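Local structure of TCP pilus virulence regulatory protein (Vibrio cholerae, 4MLO) at residues N28-F33 with I162-D167; I58-K63 with G150-V155. The protein activates transcription, probably of virulence genes, as an AraC-family DNA-binding regulator, and holds a palmitoleic acid molecule in an internal pocket. All blocks are in the same frame, centred on the assembly; numbering follows the deposited sequence.

Overall arrangement
Both contacts build on neighbouring antiparallel strands of one sheet in the cupin-like domain, 31-35 and 57-61, and their centres lie about 8 Å apart. K31 O sits 2.8 Å from L61 N and F33 N 2.9 Å from I59 O, probable hydrogen bonds that tie the two strands together. Interaction 2 is nested in the loop that interaction 1 closes. F163 of interaction 1 is the go-between: its side chain touches L60 and its ring meets that of F152, both from interaction 2. Palmitoleic acid lies on the other side of the sheet, touched by K31, F33 and L61, while the L60 side chain stays about 10 Å from it.

Interaction 1 of 2, residues N28-F33 with I162-D167; sequences NDYKMF and IFITDD. With PAM (palmitoleic acid), chain E.
Y30, leading into strand 31-35 in the sheet of the cupin-like domain, packs against F163, I164 and T165 of the loop between helices 141-159 and 170-180. The tight part is an edge-to-face aromatic pair: the tyrosine drives an edge at the face of the F163 ring, with Y30 CD2 at 3.6 Å from F163 CZ and the planes inclined by 60°. With CG anti to the backbone N (chi1 -176°), the F163 ring swings toward Y30 although its CB does not point there. I164 comes in over a face of the tyrosine ring, its CD1 lying 3.9 Å from the centroid of Y30 in a CH-pi contact. F152 of helix 141-159 packs against both F163 and I164 and so backs this apolar part.

Toward the hydroxyl the packing gives way to water and to the partly exposed T165. Here T165 N donates to Y30 OH at 3.0 Å, with an N-H...O angle of 154°. One water lies 2.6 Å from Y30 OH and, in the plane of the ring, carries the link on to T165 O. A second water, a longer 3.3 Å from Y30 OH, also bonds T165 OG1. The phenol oxygen is therefore held by one backbone N-H and two waters, fixing the far end of a side chain whose ring is buried.

On the other side of the strand lies the fatty-acid pocket. K31 points away from the loop, its NZ shared between T85 OG1 and the ligand carboxylate, which Y12 and K230 also bind; this gathering of donors would be consistent with an ionised carboxylate. K31 NZ is 2.9 Å from palmitoleic acid O2, and further along the acyl chain C7 rests over one face of the F33 ring, offset toward its rim, 3.5 Å from F33 CD1.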
ATOM      1  N   ASN A  28      -3.968  -1.204   1.741  1.00 14.64           N
ATOM      2  CA  ASN A  28      -4.753  -1.178   2.975  0.50 16.00           C
ATOM      3  C   ASN A  28      -4.234  -0.148   3.963  1.00 17.99           C
ATOM      4  O   ASN A  28      -4.995   0.362   4.797  1.00 18.48           O
ATOM      5  CB  ASN A  28      -4.728  -2.554   3.634  0.50 14.62           C
ATOM      6  CG  ASN A  28      -5.658  -2.632   4.809  0.50 25.62           C
ATOM      7  OD1 ASN A  28      -6.852  -2.585   4.624  0.50 25.74           O
ATOM      8  ND2 ASN A  28      -5.116  -2.725   6.025  0.50 21.29           N
ATOM      9  N   ASP A  29      -2.934   0.131   3.910  1.00 15.34           N
ATOM     10  CA  ASP A  29      -2.250   1.082   4.778  1.00 16.04           C
ATOM     11  C   ASP A  29      -1.130   1.731   3.976  1.00 16.64           C
ATOM     12  O   ASP A  29      -0.682   1.178   2.977  1.00 17.79           O
ATOM     13  CB  ASP A  29      -1.660   0.396   6.012  1.00 21.11           C
ATOM     14  CG  ASP A  29      -2.712   0.145   7.070  1.00 34.70           C
ATOM     15  OD1 ASP A  29      -3.306   1.136   7.557  1.00 34.24           O
ATOM     16  OD2 ASP A  29      -2.960  -1.027   7.382  1.00 31.04           O
ATOM     17  N   TYR A  30      -0.678   2.909   4.401  1.00 16.20           N
ATOM     18  CA  TYR A  30       0.394   3.600   3.693  1.00 14.03           C
ATOM     19  C   TYR A  30       1.622   2.707   3.606  1.00 17.59           C
ATOM     20  O   TYR A  30       1.967   2.027   4.573  1.00 21.22           O
ATOM     21  CB  TYR A  30       0.767   4.914   4.388  1.00 18.57           C
ATOM     22  CG  TYR A  30      -0.319   5.919   4.299  1.00 14.78           C
ATOM     23  CD1 TYR A  30      -1.234   6.063   5.326  1.00 17.80           C
ATOM     24  CD2 TYR A  30      -0.476   6.686   3.156  1.00 15.16           C
ATOM     25  CE1 TYR A  30      -2.297   6.990   5.218  1.00 21.42           C
ATOM     26  CE2 TYR A  30      -1.511   7.618   3.044  1.00 20.95           C
ATOM     27  CZ  TYR A  30      -2.408   7.751   4.081  1.00 19.84           C
ATOM     28  OH  TYR A  30      -3.438   8.649   3.971  1.00 16.95           O
ATOM     29  N   LYS A  31       2.250   2.670   2.421  1.00 18.35           N
ATOM     30  CA  LYS A  31       3.409   1.801   2.187  1.00 19.53           C
ATOM     31  C   LYS A  31       4.557   2.573   1.565  1.00 20.62           C
ATOM     32  O   LYS A  31       4.362   3.519   0.805  1.00 19.09           O
ATOM     33  CB  LYS A  31       3.064   0.604   1.269  1.00 23.10           C
ATOM     34  CG  LYS A  31       2.251  -0.447   1.993  1.00 27.41           C
ATOM     35  CD  LYS A  31       1.893  -1.594   1.107  1.00 32.48           C
ATOM     36  CE  LYS A  31       0.838  -2.444   1.757  1.00 33.10           C
ATOM     37  NZ  LYS A  31       1.441  -3.302   2.796  1.00 27.57           N
ATOM     38  N   MET A  32       5.775   2.130   1.872  1.00 17.98           N
ATOM     39  CA  MET A  32       6.976   2.659   1.253  1.00 17.20           C
ATOM     40  C   MET A  32       7.824   1.457   0.879  1.00 19.68           C
ATOM     41  O   MET A  32       7.865   0.479   1.631  1.00 25.95           O
ATOM     42  CB  MET A  32       7.737   3.591   2.197  1.00 19.21           C
ATOM     43  CG  MET A  32       6.918   4.787   2.659  1.00 21.39           C
ATOM     44  SD  MET A  32       7.695   5.742   4.017  1.00 29.59           S
ATOM     45  CE  MET A  32       9.091   6.437   3.157  1.00 36.32           C
ATOM     46  N   PHE A  33       8.450   1.487  -0.298  1.00 19.27           N
ATOM     47  CA  PHE A  33       9.345   0.382  -0.625  1.00 20.84           C
ATOM     48  C   PHE A  33      10.520   0.872  -1.456  1.00 20.00           C
ATOM     49  O   PHE A  33      10.496   1.955  -2.042  1.00 23.55           O
ATOM     50  CB  PHE A  33       8.614  -0.785  -1.327  1.00 24.33           C
ATOM     51  CG  PHE A  33       8.181  -0.521  -2.742  1.00 22.15           C
ATOM     52  CD1 PHE A  33       6.876  -0.131  -3.017  1.00 21.38           C
ATOM     53  CD2 PHE A  33       9.050  -0.729  -3.814  1.00 24.01           C
ATOM     54  CE1 PHE A  33       6.452   0.074  -4.321  1.00 21.36           C
ATOM     55  CE2 PHE A  33       8.630  -0.530  -5.130  1.00 25.08           C
ATOM     56  CZ  PHE A  33       7.331  -0.126  -5.382  1.00 26.65           C
ATOM     57  N   ILE A 162      -1.336  15.711  -2.202  1.00 23.58           N
ATOM     58  CA  ILE A 162      -1.596  15.133  -0.886  1.00 24.41           C
ATOM     59  C   ILE A 162      -1.149  13.678  -0.891  1.00 26.16           C
ATOM     60  O   ILE A 162      -1.507  12.908  -1.793  1.00 30.12           O
ATOM     61  CB  ILE A 162      -3.090  15.243  -0.540  1.00 26.57           C
ATOM     62  CG1 ILE A 162      -3.512  16.704  -0.350  1.00 27.17           C
ATOM     63  CG2 ILE A 162      -3.424  14.428   0.722  1.00 38.37           C
ATOM     64  CD1 ILE A 162      -2.861  17.402   0.822  1.00 27.30           C
ATOM     65  N   PHE A 163      -0.365  13.298   0.116  1.00 19.77           N
ATOM     66  CA  PHE A 163      -0.082  11.898   0.394  1.00 23.84           C
ATOM     67  C   PHE A 163      -0.914  11.415   1.577  1.00 24.09           C
ATOM     68  O   PHE A 163      -1.671  10.454   1.440  1.00 19.50           O
ATOM     69  CB  PHE A 163       1.414  11.679   0.660  1.00 22.28           C
ATOM     70  CG  PHE A 163       1.784  10.226   0.856  1.00 20.03           C
ATOM     71  CD1 PHE A 163       2.323   9.790   2.060  1.00 17.19           C
ATOM     72  CD2 PHE A 163       1.555   9.294  -0.155  1.00 23.80           C
ATOM     73  CE1 PHE A 163       2.639   8.472   2.259  1.00 19.99           C
ATOM     74  CE2 PHE A 163       1.873   7.942   0.044  1.00 17.09           C
ATOM     75  CZ  PHE A 163       2.426   7.551   1.246  1.00 19.29           C
ATOM     76  N   ILE A 164      -0.846  12.106   2.713  1.00 20.93           N
ATOM     77  CA  ILE A 164      -1.661  11.732   3.878  1.00 21.73           C
ATOM     78  C   ILE A 164      -3.054  12.329   3.688  1.00 23.47           C
ATOM     79  O   ILE A 164      -3.299  13.517   3.925  1.00 23.09           O
ATOM     80  CB  ILE A 164      -1.031  12.171   5.201  1.00 26.84           C
ATOM     81  CG1 ILE A 164       0.405  11.639   5.326  1.00 24.58           C
ATOM     82  CG2 ILE A 164      -1.907  11.706   6.385  1.00 21.49           C
ATOM     83  CD1 ILE A 164       0.522  10.114   5.200  1.00 22.33           C
ATOM     84  N   THR A 165      -3.980  11.473   3.296  1.00 21.57           N
ATOM     85  CA  THR A 165      -5.337  11.878   2.963  1.00 19.87           C
ATOM     86  C   THR A 165      -6.097  12.281   4.205  1.00 22.84           C
ATOM     87  O   THR A 165      -5.830  11.806   5.304  1.00 24.82           O
ATOM     88  CB  THR A 165      -6.070  10.737   2.259  1.00 23.67           C
ATOM     89  OG1 THR A 165      -5.340  10.386   1.075  1.00 27.35           O
ATOM     90  CG2 THR A 165      -7.465  11.145   1.858  1.00 32.45           C
ATOM     91  N   ASP A 166      -7.081  13.153   4.005  1.00 28.69           N
ATOM     92  CA  ASP A 166      -7.907  13.627   5.101  1.00 40.10           C
ATOM     93  C   ASP A 166      -8.819  12.533   5.655  1.00 37.02           C
ATOM     94  O   ASP A 166      -9.362  11.704   4.912  1.00 24.98           O
ATOM     95  CB  ASP A 166      -8.752  14.800   4.637  1.00 40.87           C
ATOM     96  CG  ASP A 166      -9.489  15.439   5.772  1.00 52.17           C
ATOM     97  OD1 ASP A 166      -8.947  16.396   6.355  1.00 60.22           O
ATOM     98  OD2 ASP A 166     -10.588  14.952   6.103  1.00 54.99           O
ATOM     99  N   ASP A 167      -9.046  12.592   6.972  1.00 37.62           N
ATOM    100  CA  ASP A 167      -9.791  11.547   7.675  1.00 47.51           C
ATOM    101  C   ASP A 167     -11.205  11.362   7.134  1.00 29.58           C
ATOM    102  O   ASP A 167     -11.776  10.280   7.278  1.00 37.59           O
ATOM    103  CB  ASP A 167      -9.880  11.875   9.170  1.00 58.20           C
ATOM    104  CG  ASP A 167      -8.553  11.774   9.873  1.00 64.80           C
ATOM    105  OD1 ASP A 167      -8.044  10.642  10.024  1.00 68.37           O
ATOM    106  OD2 ASP A 167      -8.037  12.831  10.300  1.00 69.15           O
TER
HETATM  107  C1  PAM E 304       2.810  -6.429   0.835  1.00 24.28           C
HETATM  108  O1  PAM E 304       3.876  -6.666   1.465  1.00 26.37           O
HETATM  109  O2  PAM E 304       1.896  -5.733   1.336  1.00 21.44           O
HETATM  110  C2  PAM E 304       2.594  -7.001  -0.539  1.00 18.68           C
HETATM  111  C3  PAM E 304       2.346  -5.905  -1.587  1.00 24.60           C
HETATM  112  C4  PAM E 304       3.552  -4.972  -1.650  1.00 28.48           C
HETATM  113  C5  PAM E 304       3.410  -3.898  -2.723  1.00 34.25           C
HETATM  114  C6  PAM E 304       4.558  -2.893  -2.650  1.00 28.24           C
HETATM  115  C7  PAM E 304       5.924  -3.526  -2.914  1.00 24.46           C
HETATM  116  C8  PAM E 304       6.055  -3.963  -4.362  1.00 26.97           C
HETATM  117  C9  PAM E 304       7.380  -4.667  -4.639  1.00 28.97           C
HETATM  118  C10 PAM E 304       7.650  -5.921  -4.261  1.00 38.18           C
HETATM  119  C11 PAM E 304       6.667  -6.768  -3.469  1.00 33.05           C
HETATM  120  C12 PAM E 304       6.776  -8.262  -3.774  1.00 29.10           C
HETATM  121  C13 PAM E 304       5.528  -8.949  -3.214  1.00 28.86           C
HETATM  122  C14 PAM E 304       5.229 -10.316  -3.795  1.00 29.43           C
HETATM  123  C15 PAM E 304       5.055 -10.277  -5.307  1.00 31.29           C
HETATM  124  C16 PAM E 304       4.198 -11.412  -5.808  1.00 28.98           C
HETATM  125  O   HOH W   1      -4.930   9.259   6.045  1.00 28.04           O
HETATM  126  O   HOH W   2      -5.596   7.758   1.685  1.00 43.06           O

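Interaction 2 of 2, residues I58-K63 with G150-V155; sequences IILLKK and GFFSKV
The helical turn that presents F151, F152 and V155 to strand 57-61 is pinned by its own backbone: K154 N bonds G150 O at 3.0 Å, and V155 N likewise bonds F151 O. Across the contact everything is apolar. Helix 141-159 lies over the sheet of the cupin-like domain almost at right angles to the strand, the two short axes running at 88° and 11.6 Å apart at their closest. L60 gives the strand its largest share of the contact. Its two methyls divide the work: L60 CD2 touches both phenylalanines, 4.0 Å from F152 CE1 and 4.2 Å from F151 CE2, where it meets the edge of the F151 ring, whereas L60 CD1 turns to V155 CG2 at 4.4 Å. I58, two residues back on the same face of the strand, adds its CG1 at 4.2 Å from F151 CZ. A chi1 of -165° carries the F151 ring toward the strand, where it touches both I58 and L60; the ring also meets W117 edge-to-face, and M32 of the next strand touches it too. Since no hydrogen bond or charge pair joins strand and helix, and all five touching residues are buried, these two segments are held by aliphatic and ring carbons shielded from water, contacts that impose less directional constraint than hydrogen bonds would.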
ATOM      1  N   ILE A  58      12.864   5.816  -3.142  1.00 23.83           N
ATOM      2  CA  ILE A  58      11.748   5.379  -2.312  1.00 23.67           C
ATOM      3  C   ILE A  58      10.459   5.554  -3.105  1.00 22.85           C
ATOM      4  O   ILE A  58      10.181   6.657  -3.610  1.00 25.82           O
ATOM      5  CB  ILE A  58      11.669   6.191  -1.003  1.00 28.36           C
ATOM      6  CG1 ILE A  58      12.990   6.175  -0.246  1.00 33.92           C
ATOM      7  CG2 ILE A  58      10.528   5.663  -0.110  1.00 29.78           C
ATOM      8  CD1 ILE A  58      13.444   4.817   0.197  1.00 44.96           C
ATOM      9  N   ILE A  59       9.649   4.495  -3.161  1.00 22.14           N
ATOM     10  CA  ILE A  59       8.320   4.547  -3.756  1.00 19.03           C
ATOM     11  C   ILE A  59       7.312   4.569  -2.619  1.00 22.26           C
ATOM     12  O   ILE A  59       7.364   3.732  -1.713  1.00 21.21           O
ATOM     13  CB  ILE A  59       8.050   3.354  -4.685  1.00 21.30           C
ATOM     14  CG1 ILE A  59       9.194   3.214  -5.717  1.00 32.10           C
ATOM     15  CG2 ILE A  59       6.712   3.523  -5.365  1.00 23.32           C
ATOM     16  CD1 ILE A  59       9.311   4.378  -6.662  1.00 40.99           C
ATOM     17  N   LEU A  60       6.412   5.540  -2.655  1.00 21.52           N
ATOM     18  CA  LEU A  60       5.372   5.670  -1.654  1.00 19.60           C
ATOM     19  C   LEU A  60       4.039   5.330  -2.295  1.00 16.75           C
ATOM     20  O   LEU A  60       3.693   5.900  -3.333  1.00 20.48           O
ATOM     21  CB  LEU A  60       5.339   7.090  -1.102  1.00 19.24           C
ATOM     22  CG  LEU A  60       6.591   7.558  -0.353  1.00 18.14           C
ATOM     23  CD1 LEU A  60       7.640   8.136  -1.325  1.00 22.16           C
ATOM     24  CD2 LEU A  60       6.235   8.546   0.718  1.00 22.95           C
ATOM     25  N   LEU A  61       3.248   4.506  -1.619  1.00 16.34           N
ATOM     26  CA  LEU A  61       1.929   4.115  -2.120  1.00 14.96           C
ATOM     27  C   LEU A  61       0.865   4.619  -1.153  1.00 18.62           C
ATOM     28  O   LEU A  61       0.936   4.359   0.057  1.00 17.45           O
ATOM     29  CB  LEU A  61       1.807   2.594  -2.297  1.00 18.21           C
ATOM     30  CG  LEU A  61       2.855   1.920  -3.206  1.00 19.09           C
ATOM     31  CD1 LEU A  61       2.594   0.430  -3.259  1.00 20.81           C
ATOM     32  CD2 LEU A  61       2.814   2.514  -4.599  1.00 23.36           C
ATOM     33  N   LYS A  62      -0.123   5.334  -1.688  1.00 17.34           N
ATOM     34  CA  LYS A  62      -1.130   5.978  -0.848  1.00 14.33           C
ATOM     35  C   LYS A  62      -2.178   4.978  -0.375  1.00 15.64           C
ATOM     36  O   LYS A  62      -2.647   4.118  -1.130  1.00 15.67           O
ATOM     37  CB  LYS A  62      -1.810   7.112  -1.613  1.00 16.66           C
ATOM     38  CG  LYS A  62      -2.673   7.958  -0.739  1.00 23.04           C
ATOM     39  CD  LYS A  62      -3.547   8.876  -1.548  1.00 34.20           C
ATOM     40  CE  LYS A  62      -2.747   9.765  -2.412  1.00 31.74           C
ATOM     41  NZ  LYS A  62      -3.659  10.771  -3.045  1.00 49.23           N
ATOM     42  N   LYS A  63      -2.566   5.110   0.887  1.00 14.12           N
ATOM     43  CA  LYS A  63      -3.622   4.282   1.441  1.00 10.67           C
ATOM     44  C   LYS A  63      -4.901   4.481   0.650  1.00 14.48           C
ATOM     45  O   LYS A  63      -5.219   5.600   0.229  1.00 14.59           O
ATOM     46  CB  LYS A  63      -3.857   4.649   2.906  1.00 15.19           C
ATOM     47  CG  LYS A  63      -4.824   3.724   3.607  1.00 17.18           C
ATOM     48  CD  LYS A  63      -5.147   4.182   5.031  1.00 20.11           C
ATOM     49  CE  LYS A  63      -6.113   3.211   5.667  1.00 27.44           C
ATOM     50  NZ  LYS A  63      -6.647   3.662   6.982  1.00 35.91           N
ATOM     51  N   GLY A 150       8.230  15.181   8.242  1.00 20.35           N
ATOM     52  CA  GLY A 150       9.052  15.972   7.337  1.00 20.15           C
ATOM     53  C   GLY A 150       9.261  15.283   5.997  1.00 24.53           C
ATOM     54  O   GLY A 150       9.281  15.933   4.946  1.00 24.40           O
ATOM     55  N   PHE A 151       9.406  13.958   6.015  1.00 21.89           N
ATOM     56  CA  PHE A 151       9.587  13.195   4.778  1.00 23.86           C
ATOM     57  C   PHE A 151       8.347  13.300   3.892  1.00 23.51           C
ATOM     58  O   PHE A 151       8.435  13.638   2.705  1.00 23.28           O
ATOM     59  CB  PHE A 151       9.891  11.733   5.114  1.00 22.41           C
ATOM     60  CG  PHE A 151      10.433  10.936   3.948  1.00 24.17           C
ATOM     61  CD1 PHE A 151      11.791  10.815   3.753  1.00 30.49           C
ATOM     62  CD2 PHE A 151       9.588  10.345   3.043  1.00 24.04           C
ATOM     63  CE1 PHE A 151      12.282  10.094   2.675  1.00 28.93           C
ATOM     64  CE2 PHE A 151      10.079   9.641   1.972  1.00 28.78           C
ATOM     65  CZ  PHE A 151      11.423   9.523   1.795  1.00 26.88           C
ATOM     66  N   PHE A 152       7.177  13.027   4.461  1.00 19.48           N
ATOM     67  CA  PHE A 152       5.941  13.146   3.702  1.00 21.20           C
ATOM     68  C   PHE A 152       5.725  14.577   3.239  1.00 25.61           C
ATOM     69  O   PHE A 152       5.261  14.808   2.119  1.00 21.60           O
ATOM     70  CB  PHE A 152       4.752  12.684   4.547  1.00 19.24           C
ATOM     71  CG  PHE A 152       4.803  11.231   4.963  1.00 22.47           C
ATOM     72  CD1 PHE A 152       5.465  10.288   4.200  1.00 22.56           C
ATOM     73  CD2 PHE A 152       4.166  10.808   6.122  1.00 22.98           C
ATOM     74  CE1 PHE A 152       5.509   8.964   4.582  1.00 24.07           C
ATOM     75  CE2 PHE A 152       4.209   9.460   6.506  1.00 20.32           C
ATOM     76  CZ  PHE A 152       4.867   8.551   5.730  1.00 22.21           C
ATOM     77  N   SER A 153       6.044  15.557   4.091  1.00 20.24           N
ATOM     78  CA  SER A 153       5.905  16.952   3.686  1.00 20.21           C
ATOM     79  C   SER A 153       6.717  17.282   2.426  1.00 19.33           C
ATOM     80  O   SER A 153       6.220  17.977   1.529  1.00 26.20           O
ATOM     81  CB  SER A 153       6.303  17.881   4.832  1.00 26.75           C
ATOM     82  OG  SER A 153       5.296  17.839   5.823  1.00 32.82           O
ATOM     83  N   LYS A 154       7.984  16.872   2.365  1.00 22.68           N
ATOM     84  CA  LYS A 154       8.772  17.245   1.188  1.00 24.47           C
ATOM     85  C   LYS A 154       8.342  16.455  -0.044  1.00 20.58           C
ATOM     86  O   LYS A 154       8.382  16.998  -1.155  1.00 20.25           O
ATOM     87  CB  LYS A 154      10.271  17.110   1.457  1.00 29.10           C
ATOM     88  CG  LYS A 154      10.790  15.752   1.869  1.00 28.35           C
ATOM     89  CD  LYS A 154      12.225  15.904   2.377  1.00 29.35           C
ATOM     90  CE  LYS A 154      12.847  14.563   2.722  1.00 31.07           C
ATOM     91  NZ  LYS A 154      14.215  14.707   3.315  1.00 41.09           N
ATOM     92  N   VAL A 155       7.880  15.209   0.120  1.00 22.57           N
ATOM     93  CA  VAL A 155       7.277  14.484  -1.010  1.00 20.65           C
ATOM     94  C   VAL A 155       6.023  15.199  -1.505  1.00 23.99           C
ATOM     95  O   VAL A 155       5.808  15.340  -2.711  1.00 23.17           O
ATOM     96  CB  VAL A 155       6.972  13.027  -0.629  1.00 22.50           C
ATOM     97  CG1 VAL A 155       6.274  12.298  -1.768  1.00 27.31           C
ATOM     98  CG2 VAL A 155       8.248  12.329  -0.251  1.00 23.18           C
TER